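Local coordinates for protein replisome organizer (Bacillus phage SPP1, PDB 1NO1) that probably loads the replicative helicase of the host during phage DNA replication and also inhibits it, as a helicase loader/inhibitor protein, at residues R35-Y40 against P60-L65; Q8-V13 against D24-T29; S14-G19 against N47-Y52. All coordinates share one frame; numbering follows the deposited sequence.

Interaction 1: residues R35-Y40 against P60-L65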
loop_
_atom_site.group_PDB
_atom_site.type_symbol
_atom_site.label_atom_id
_atom_site.label_comp_id
_atom_site.label_asym_id
_atom_site.label_seq_id
_atom_site.Cartn_x
_atom_site.Cartn_y
_atom_site.Cartn_z
ATOM N N ARG A 35 2.287 -7.815 -8.214
ATOM C CA ARG A 35 1.783 -8.209 -9.528
ATOM C C ARG A 35 1.010 -7.051 -10.156
ATOM O O ARG A 35 0.970 -6.901 -11.388
ATOM C CB ARG A 35 0.851 -9.430 -9.407
ATOM C CG ARG A 35 1.558 -10.752 -9.133
ATOM C CD ARG A 35 0.625 -11.951 -8.785
ATOM N NE ARG A 35 1.339 -13.025 -8.064
ATOM C CZ ARG A 35 0.812 -13.770 -7.062
ATOM N NH1 ARG A 35 -0.454 -13.589 -6.664
ATOM N NH2 ARG A 35 1.553 -14.713 -6.472
ATOM N N VAL A 36 0.343 -6.281 -9.306
ATOM C CA VAL A 36 -0.350 -5.107 -9.759
ATOM C C VAL A 36 0.611 -3.915 -9.782
ATOM O O VAL A 36 0.654 -3.186 -10.758
ATOM C CB VAL A 36 -1.514 -4.774 -8.822
ATOM C CG1 VAL A 36 -2.057 -3.412 -9.115
ATOM C CG2 VAL A 36 -2.632 -5.832 -8.953
ATOM N N LEU A 37 1.417 -3.737 -8.734
ATOM C CA LEU A 37 2.232 -2.520 -8.638
ATOM C C LEU A 37 3.465 -2.402 -9.546
ATOM O O LEU A 37 4.033 -1.329 -9.636
ATOM C CB LEU A 37 2.578 -2.194 -7.168
ATOM C CG LEU A 37 1.364 -1.789 -6.317
ATOM C CD1 LEU A 37 1.696 -1.579 -4.836
ATOM C CD2 LEU A 37 0.718 -0.514 -6.841
ATOM N N ALA A 38 3.882 -3.471 -10.226
ATOM C CA ALA A 38 5.064 -3.373 -11.121
ATOM C C ALA A 38 4.914 -2.390 -12.281
ATOM O O ALA A 38 5.905 -1.952 -12.888
ATOM C CB ALA A 38 5.467 -4.761 -11.686
ATOM N N GLU A 39 3.681 -2.037 -12.610
ATOM C CA GLU A 39 3.504 -1.115 -13.731
ATOM C C GLU A 39 3.520 0.371 -13.299
ATOM O O GLU A 39 3.594 1.246 -14.164
ATOM C CB GLU A 39 2.247 -1.480 -14.555
ATOM N N TYR A 40 3.507 0.632 -11.981
ATOM C CA TYR A 40 3.439 1.993 -11.423
ATOM C C TYR A 40 4.741 2.550 -10.783
ATOM O O TYR A 40 5.650 1.792 -10.477
ATOM C CB TYR A 40 2.276 2.058 -10.410
ATOM C CG TYR A 40 0.978 1.755 -11.078
ATOM C CD1 TYR A 40 0.558 0.426 -11.236
ATOM C CD2 TYR A 40 0.217 2.779 -11.656
ATOM C CE1 TYR A 40 -0.615 0.118 -11.915
ATOM C CE2 TYR A 40 -0.963 2.500 -12.318
ATOM C CZ TYR A 40 -1.378 1.162 -12.445
ATOM O OH TYR A 40 -2.538 0.858 -13.121
ATOM N N PRO A 60 -6.953 0.922 2.997
ATOM C CA PRO A 60 -7.217 0.741 1.557
ATOM C C PRO A 60 -6.890 -0.644 0.998
ATOM O O PRO A 60 -6.135 -1.363 1.636
ATOM C CB PRO A 60 -6.231 1.743 0.924
ATOM C CG PRO A 60 -5.058 1.674 1.865
ATOM C CD PRO A 60 -5.745 1.740 3.238
ATOM N N THR A 61 -7.442 -1.008 -0.166
ATOM C CA THR A 61 -6.996 -2.213 -0.878
ATOM C C THR A 61 -6.050 -1.711 -1.965
ATOM O O THR A 61 -5.943 -0.493 -2.169
ATOM C CB THR A 61 -8.147 -2.846 -1.578
ATOM O OG1 THR A 61 -8.785 -1.853 -2.419
ATOM C CG2 THR A 61 -9.217 -3.216 -0.553
ATOM N N VAL A 62 -5.391 -2.613 -2.695
ATOM C CA VAL A 62 -4.467 -2.109 -3.703
ATOM C C VAL A 62 -5.231 -1.378 -4.756
ATOM O O VAL A 62 -4.708 -0.417 -5.327
ATOM C CB VAL A 62 -3.574 -3.227 -4.380
ATOM C CG1 VAL A 62 -4.379 -4.120 -5.236
ATOM C CG2 VAL A 62 -2.434 -2.601 -5.222
ATOM N N SER A 63 -6.472 -1.778 -5.062
ATOM C CA SER A 63 -7.163 -0.985 -6.088
ATOM C C SER A 63 -7.442 0.454 -5.645
ATOM O O SER A 63 -7.601 1.341 -6.470
ATOM C CB SER A 63 -8.450 -1.630 -6.544
ATOM O OG SER A 63 -9.494 -1.384 -5.622
ATOM N N ASP A 64 -7.542 0.714 -4.356
ATOM C CA ASP A 64 -7.852 2.090 -3.950
ATOM C C ASP A 64 -6.683 3.092 -4.198
ATOM O O ASP A 64 -6.872 4.298 -4.034
ATOM C CB ASP A 64 -8.170 2.150 -2.437
ATOM C CG ASP A 64 -9.542 1.549 -2.077
ATOM O OD1 ASP A 64 -10.560 1.974 -2.662
ATOM O OD2 ASP A 64 -9.693 0.659 -1.202
ATOM N N LEU A 65 -5.479 2.608 -4.511
ATOM C CA LEU A 65 -4.317 3.494 -4.643
ATOM C C LEU A 65 -3.908 3.795 -6.079
ATOM O O LEU A 65 -3.001 4.588 -6.315
ATOM C CB LEU A 65 -3.108 2.934 -3.869
ATOM C CG LEU A 65 -3.411 2.539 -2.426
ATOM C CD1 LEU A 65 -2.325 1.718 -1.767
ATOM C CD2 LEU A 65 -3.705 3.806 -1.558
#
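Val62 reaches across to Val36 and Leu37 with a single methyl, CG2. That methyl lies 4.0 Å from CG1 of Val36. It also sits 4.0 Å from CG of Leu37, and CD2 of Leu37 is hardly farther. The two valines approach at a slant, whereas Leu37 and Val62 point their branches tip to tip. All these contacts are apolar, at van der Waals distance. The two segments bury 126 Å² between them, most of it on Val62, Val36 and Leu37. In both valines the touching methyl stands opposite the backbone N, in Val36 with chi1 168°. In Val62 the other methyl, CG1, is left between the N and the carbonyl carbon. Leu66, just beyond the second segment, adds apolar cover to both Val36 and Leu37.

Behind Val62 the backbone is fixed by the side chain of Asp64. Its OD2 takes two bonds from Thr61. The backbone N of Thr61 gives one of 3.0 Å, nearly straight at 176°, to the anti lone pair of Asp64 OD2. The hydroxyl OG1 of Thr61 gives the other, 2.9 Å, from above the carboxylate plane of Asp64. Two donors on one oxygen would probably favour the charged carboxylate. Backbone bonds from Asp64 N to Thr61 O and from Leu65 N to Val62 O tighten this turn. On the other side, a type I beta turn from Leu37 to Tyr40 carries the chain away from helix 26-37. It is closed by Tyr40 N on Leu37 O, 3.1 Å. The edge of the Tyr40 ring meets Val36 O in plane.

The contact thus joins the C-terminal end of helix 26-37 to the loop after helix 42-55, at one margin of the hydrophobic core of a small all-helical domain.

Interaction 2: residues Q8-V13 against D24-T29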
loop_
_atom_site.group_PDB
_atom_site.type_symbol
_atom_site.label_atom_id
_atom_site.label_comp_id
_atom_site.label_asym_id
_atom_site.label_seq_id
_atom_site.Cartn_x
_atom_site.Cartn_y
_atom_site.Cartn_z
ATOM N N GLN A 8 7.811 -0.668 0.988
ATOM C CA GLN A 8 7.566 0.646 1.596
ATOM C C GLN A 8 6.109 1.063 1.585
ATOM O O GLN A 8 5.641 1.603 2.560
ATOM C CB GLN A 8 8.276 1.806 0.908
ATOM C CG GLN A 8 9.644 1.608 0.442
ATOM C CD GLN A 8 10.388 2.942 0.322
ATOM O OE1 GLN A 8 11.425 3.025 -0.368
ATOM N NE2 GLN A 8 9.878 3.988 1.005
ATOM N N ILE A 9 5.416 0.893 0.460
ATOM C CA ILE A 9 4.000 1.218 0.423
ATOM C C ILE A 9 3.293 0.513 1.584
ATOM O O ILE A 9 2.537 1.136 2.331
ATOM C CB ILE A 9 3.393 0.752 -0.906
ATOM C CG1 ILE A 9 3.962 1.591 -2.048
ATOM C CG2 ILE A 9 1.857 0.845 -0.870
ATOM C CD1 ILE A 9 3.553 3.072 -1.908
ATOM N N LEU A 10 3.566 -0.770 1.783
ATOM C CA LEU A 10 2.845 -1.485 2.838
ATOM C C LEU A 10 3.219 -0.997 4.253
ATOM O O LEU A 10 2.408 -1.014 5.167
ATOM C CB LEU A 10 3.021 -2.999 2.710
ATOM C CG LEU A 10 2.238 -3.626 1.538
ATOM C CD1 LEU A 10 2.774 -4.999 1.169
ATOM C CD2 LEU A 10 0.727 -3.706 1.830
ATOM N N LYS A 11 4.445 -0.542 4.421
ATOM C CA LYS A 11 4.889 -0.030 5.724
ATOM C C LYS A 11 4.188 1.302 6.028
ATOM O O LYS A 11 3.922 1.625 7.187
ATOM C CB LYS A 11 6.412 0.119 5.729
ATOM C CG LYS A 11 6.991 0.975 6.839
ATOM C CD LYS A 11 7.400 0.152 8.064
ATOM C CE LYS A 11 7.915 1.054 9.189
ATOM N NZ LYS A 11 8.544 0.214 10.286
ATOM N N ALA A 12 3.856 2.054 4.984
ATOM C CA ALA A 12 3.170 3.330 5.161
ATOM C C ALA A 12 1.690 3.120 5.545
ATOM O O ALA A 12 1.147 3.821 6.430
ATOM C CB ALA A 12 3.314 4.206 3.899
ATOM N N VAL A 13 1.044 2.161 4.899
ATOM C CA VAL A 13 -0.338 1.862 5.212
ATOM C C VAL A 13 -0.414 1.503 6.699
ATOM O O VAL A 13 -1.288 1.967 7.470
ATOM C CB VAL A 13 -0.847 0.672 4.372
ATOM C CG1 VAL A 13 -2.236 0.224 4.860
ATOM C CG2 VAL A 13 -0.893 1.034 2.885
ATOM N N ASP A 24 -1.630 -11.308 7.864
ATOM C CA ASP A 24 -1.175 -12.511 8.542
ATOM C C ASP A 24 0.097 -13.096 7.908
ATOM O O ASP A 24 0.803 -13.859 8.553
ATOM C CB ASP A 24 -2.291 -13.566 8.572
ATOM N N ASP A 25 0.385 -12.731 6.656
ATOM C CA ASP A 25 1.566 -13.232 5.938
ATOM C C ASP A 25 2.152 -12.106 5.089
ATOM O O ASP A 25 1.921 -12.044 3.877
ATOM C CB ASP A 25 1.173 -14.424 5.049
ATOM C CG ASP A 25 2.359 -15.003 4.264
ATOM O OD1 ASP A 25 3.383 -14.298 4.098
ATOM O OD2 ASP A 25 2.348 -16.148 3.762
ATOM N N LEU A 26 2.914 -11.220 5.730
ATOM C CA LEU A 26 3.438 -10.030 5.068
ATOM C C LEU A 26 4.172 -10.353 3.767
ATOM O O LEU A 26 3.895 -9.757 2.715
ATOM C CB LEU A 26 4.334 -9.242 6.031
ATOM C CG LEU A 26 4.804 -7.857 5.570
ATOM C CD1 LEU A 26 3.677 -7.037 4.987
ATOM C CD2 LEU A 26 5.442 -7.104 6.708
ATOM N N LYS A 27 5.099 -11.299 3.832
ATOM C CA LYS A 27 5.834 -11.687 2.637
ATOM C C LYS A 27 4.884 -12.022 1.469
ATOM O O LYS A 27 5.139 -11.633 0.328
ATOM C CB LYS A 27 6.809 -12.846 2.934
ATOM N N GLY A 28 3.783 -12.721 1.753
ATOM C CA GLY A 28 2.801 -13.078 0.732
ATOM C C GLY A 28 2.011 -11.900 0.171
ATOM O O GLY A 28 1.756 -11.840 -1.034
ATOM N N THR A 29 1.621 -10.966 1.040
ATOM C CA THR A 29 0.953 -9.750 0.615
ATOM C C THR A 29 1.880 -8.901 -0.266
ATOM O O THR A 29 1.430 -8.297 -1.248
ATOM C CB THR A 29 0.470 -8.965 1.842
ATOM O OG1 THR A 29 -0.674 -9.624 2.409
ATOM C CG2 THR A 29 -0.078 -7.596 1.457
#
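Leu10 and Thr29 hold the nearest backbone points of the two helices, with 8.8 Å from CA to CA. Both side chains set out toward the opposite segment and cross at a slant. The methyl CG2 of Thr29 lies 3.9 Å from Leu10 CD1 and 4.0 Å from Leu10 CD2, so it meets both branches of the leucine. Thr29 presents this methyl because CG2 stands opposite its backbone N; OG1 is turned beside that N, chi1 -74°. Leu26, one helical turn earlier, makes a looser contact at its end: its CD1 is 4.4 Å from CD1 of Leu10. This is apolar helix-to-helix packing between helix 3-16 and the first turn of helix 26-37, part of a compact three-helix domain. Leu10 is buried, and Val30, Trp33 and Phe21 also touch it. Thr29 touches Pro23 as well. The start of helix 26-37 is fixed by Asp25 at its N-cap position. Asp25 OD1 accepts from Gly28 N at 2.9 Å, with the donor above the carboxylate plane. The bond satisfies an amide in the first turn, and the negative side chain would probably suit the positive end of the helix dipole.

Interaction 3: residues S14-G19 against N47-Y52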
loop_
_atom_site.group_PDB
_atom_site.type_symbol
_atom_site.label_atom_id
_atom_site.label_comp_id
_atom_site.label_asym_id
_atom_site.label_seq_id
_atom_site.Cartn_x
_atom_site.Cartn_y
_atom_site.Cartn_z
ATOM N N SER A 14 0.544 0.700 7.125
ATOM C CA SER A 14 0.612 0.303 8.522
ATOM C C SER A 14 0.895 1.483 9.460
ATOM O O SER A 14 0.418 1.522 10.599
ATOM C CB SER A 14 1.629 -0.846 8.686
ATOM O OG SER A 14 2.079 -0.922 10.031
ATOM N N GLU A 15 1.666 2.464 9.010
ATOM C CA GLU A 15 1.913 3.610 9.883
ATOM C C GLU A 15 0.622 4.436 10.049
ATOM O O GLU A 15 0.348 4.949 11.138
ATOM C CB GLU A 15 3.086 4.481 9.375
ATOM C CG GLU A 15 4.499 3.879 9.509
ATOM C CD GLU A 15 5.528 4.513 8.543
ATOM O OE1 GLU A 15 5.139 5.154 7.516
ATOM O OE2 GLU A 15 6.746 4.369 8.804
ATOM N N PHE A 16 -0.152 4.570 8.970
ATOM C CA PHE A 16 -1.404 5.321 8.969
ATOM C C PHE A 16 -2.499 4.640 9.756
ATOM O O PHE A 16 -3.363 5.336 10.285
ATOM C CB PHE A 16 -1.952 5.528 7.544
ATOM C CG PHE A 16 -1.481 6.790 6.874
ATOM C CD1 PHE A 16 -0.746 6.731 5.704
ATOM C CD2 PHE A 16 -1.775 8.029 7.411
ATOM C CE1 PHE A 16 -0.284 7.886 5.101
ATOM C CE2 PHE A 16 -1.347 9.188 6.780
ATOM C CZ PHE A 16 -0.616 9.114 5.612
ATOM N N TYR A 17 -2.492 3.303 9.810
ATOM C CA TYR A 17 -3.560 2.542 10.488
ATOM C C TYR A 17 -3.122 1.579 11.597
ATOM O O TYR A 17 -3.411 0.372 11.547
ATOM C CB TYR A 17 -4.425 1.787 9.465
ATOM C CG TYR A 17 -5.128 2.701 8.469
ATOM C CD1 TYR A 17 -4.537 3.049 7.281
ATOM C CD2 TYR A 17 -6.398 3.219 8.752
ATOM C CE1 TYR A 17 -5.199 3.903 6.373
ATOM C CE2 TYR A 17 -7.065 4.031 7.878
ATOM C CZ TYR A 17 -6.469 4.401 6.702
ATOM O OH TYR A 17 -7.153 5.266 5.851
ATOM N N PRO A 18 -2.504 2.115 12.640
ATOM C CA PRO A 18 -2.040 1.305 13.767
ATOM C C PRO A 18 -3.142 0.371 14.240
ATOM O O PRO A 18 -4.294 0.787 14.306
ATOM C CB PRO A 18 -1.768 2.341 14.856
ATOM C CG PRO A 18 -1.450 3.581 14.147
ATOM C CD PRO A 18 -2.255 3.550 12.846
ATOM N N GLY A 19 -2.789 -0.868 14.569
ATOM C CA GLY A 19 -3.751 -1.864 14.994
ATOM C C GLY A 19 -4.993 -2.182 14.148
ATOM O O GLY A 19 -5.949 -2.725 14.704
ATOM N N ASN A 47 1.727 9.356 -2.987
ATOM C CA ASN A 47 0.876 10.543 -2.983
ATOM C C ASN A 47 -0.610 10.124 -2.889
ATOM O O ASN A 47 -1.369 10.704 -2.128
ATOM C CB ASN A 47 1.151 11.383 -4.220
ATOM C CG ASN A 47 0.494 12.751 -4.166
ATOM O OD1 ASN A 47 -0.294 13.093 -5.039
ATOM N ND2 ASN A 47 0.834 13.551 -3.153
ATOM N N ASN A 48 -1.010 9.107 -3.653
ATOM C CA ASN A 48 -2.381 8.602 -3.596
ATOM C C ASN A 48 -2.760 8.029 -2.199
ATOM O O ASN A 48 -3.903 8.187 -1.742
ATOM C CB ASN A 48 -2.595 7.546 -4.680
ATOM C CG ASN A 48 -2.550 8.127 -6.087
ATOM O OD1 ASN A 48 -2.645 9.341 -6.270
ATOM N ND2 ASN A 48 -2.394 7.263 -7.083
ATOM N N LEU A 49 -1.810 7.396 -1.499
ATOM C CA LEU A 49 -2.095 6.894 -0.161
ATOM C C LEU A 49 -2.382 8.050 0.778
ATOM O O LEU A 49 -3.318 8.014 1.588
ATOM C CB LEU A 49 -0.967 6.015 0.360
ATOM C CG LEU A 49 -1.118 5.547 1.801
ATOM C CD1 LEU A 49 -2.253 4.543 2.007
ATOM C CD2 LEU A 49 0.192 4.951 2.262
ATOM N N THR A 50 -1.606 9.117 0.662
ATOM C CA THR A 50 -1.875 10.284 1.469
ATOM C C THR A 50 -3.302 10.839 1.266
ATOM O O THR A 50 -4.003 11.117 2.252
ATOM C CB THR A 50 -0.821 11.386 1.237
ATOM O OG1 THR A 50 0.435 10.937 1.735
ATOM C CG2 THR A 50 -1.087 12.609 2.172
ATOM N N ASP A 51 -3.757 10.997 0.016
ATOM C CA ASP A 51 -5.091 11.556 -0.180
ATOM C C ASP A 51 -6.184 10.600 0.366
ATOM O O ASP A 51 -7.228 11.042 0.860
ATOM C CB ASP A 51 -5.335 11.909 -1.654
ATOM C CG ASP A 51 -4.386 13.012 -2.165
ATOM O OD1 ASP A 51 -3.993 13.895 -1.355
ATOM O OD2 ASP A 51 -3.961 13.078 -3.361
ATOM N N TYR A 52 -5.949 9.299 0.268
ATOM C CA TYR A 52 -6.890 8.304 0.745
ATOM C C TYR A 52 -7.057 8.336 2.277
ATOM O O TYR A 52 -8.174 8.213 2.783
ATOM C CB TYR A 52 -6.447 6.911 0.255
ATOM C CG TYR A 52 -7.324 5.812 0.773
ATOM C CD1 TYR A 52 -8.370 5.301 -0.012
ATOM C CD2 TYR A 52 -7.123 5.281 2.052
ATOM C CE1 TYR A 52 -9.220 4.305 0.479
ATOM C CE2 TYR A 52 -7.942 4.288 2.546
ATOM C CZ TYR A 52 -9.006 3.804 1.771
ATOM O OH TYR A 52 -9.816 2.772 2.263
#
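Along segment 14-19 the first residue to touch is Phe16, in the last turn of helix 3-16, which turns the edge of its ring to Leu49. The leucine sits near the ring plane. Its CD2 lies 4.0 Å from CD1 of Phe16, and its CG is close to the same CD1-CE1 side. The two side chains slide past each other in opposite directions. Leu49 brings its branches there with CG opposite the backbone N, chi1 175°. Farther round the same edge, CZ of Phe16 is 4.4 Å from OG1 of Thr50. Ala53 touches Phe16 from the next turn of helix 42-55. Here the end of helix 3-16 packs against helix 42-55 in a small all-helical domain, and Leu49 also contacts Ala12 and Val13 on helix 3-16.

Tyr17 follows, the first residue to leave helical geometry. It crosses Tyr52 at about a right angle. The touching atom is the phenol oxygen: OH of Tyr17 lies 3.5 Å from CE2 of Tyr52, with CD2 of that ring 3.8 Å from the same OH. Both hydroxyls have polar partners nearby. Tyr17 OH is hydrogen-bonded to the carbonyl O of Asn56, and Tyr52 OH to that of Phe58. These bonds tie the two phenol ends to the chain just after helix 42-55, where Pro60 packs on both tyrosines.

From the N terminus, helix 3-16 enters two contacts. Interaction 2 closes the short loop from its middle to the start of helix 26-37. Interaction 3 closes a longer one from its end to helix 42-55. Interaction 1 opens on helix 26-37 after interaction 2 has closed, and ends in the loop after helix 42-55. Interactions 1 and 2 are therefore in series, while interaction 3 crosses both. The contacts also touch one another. Leu65 O probably accepts a hydrogen bond from Asn48 ND2, joining interactions 1 and 3. Pro60 packs on Val13, joining interactions 1 and 2. Together they tie helix 3-16 to helices 26-37 and 42-55, and helix 26-37 to the loop after helix 42-55.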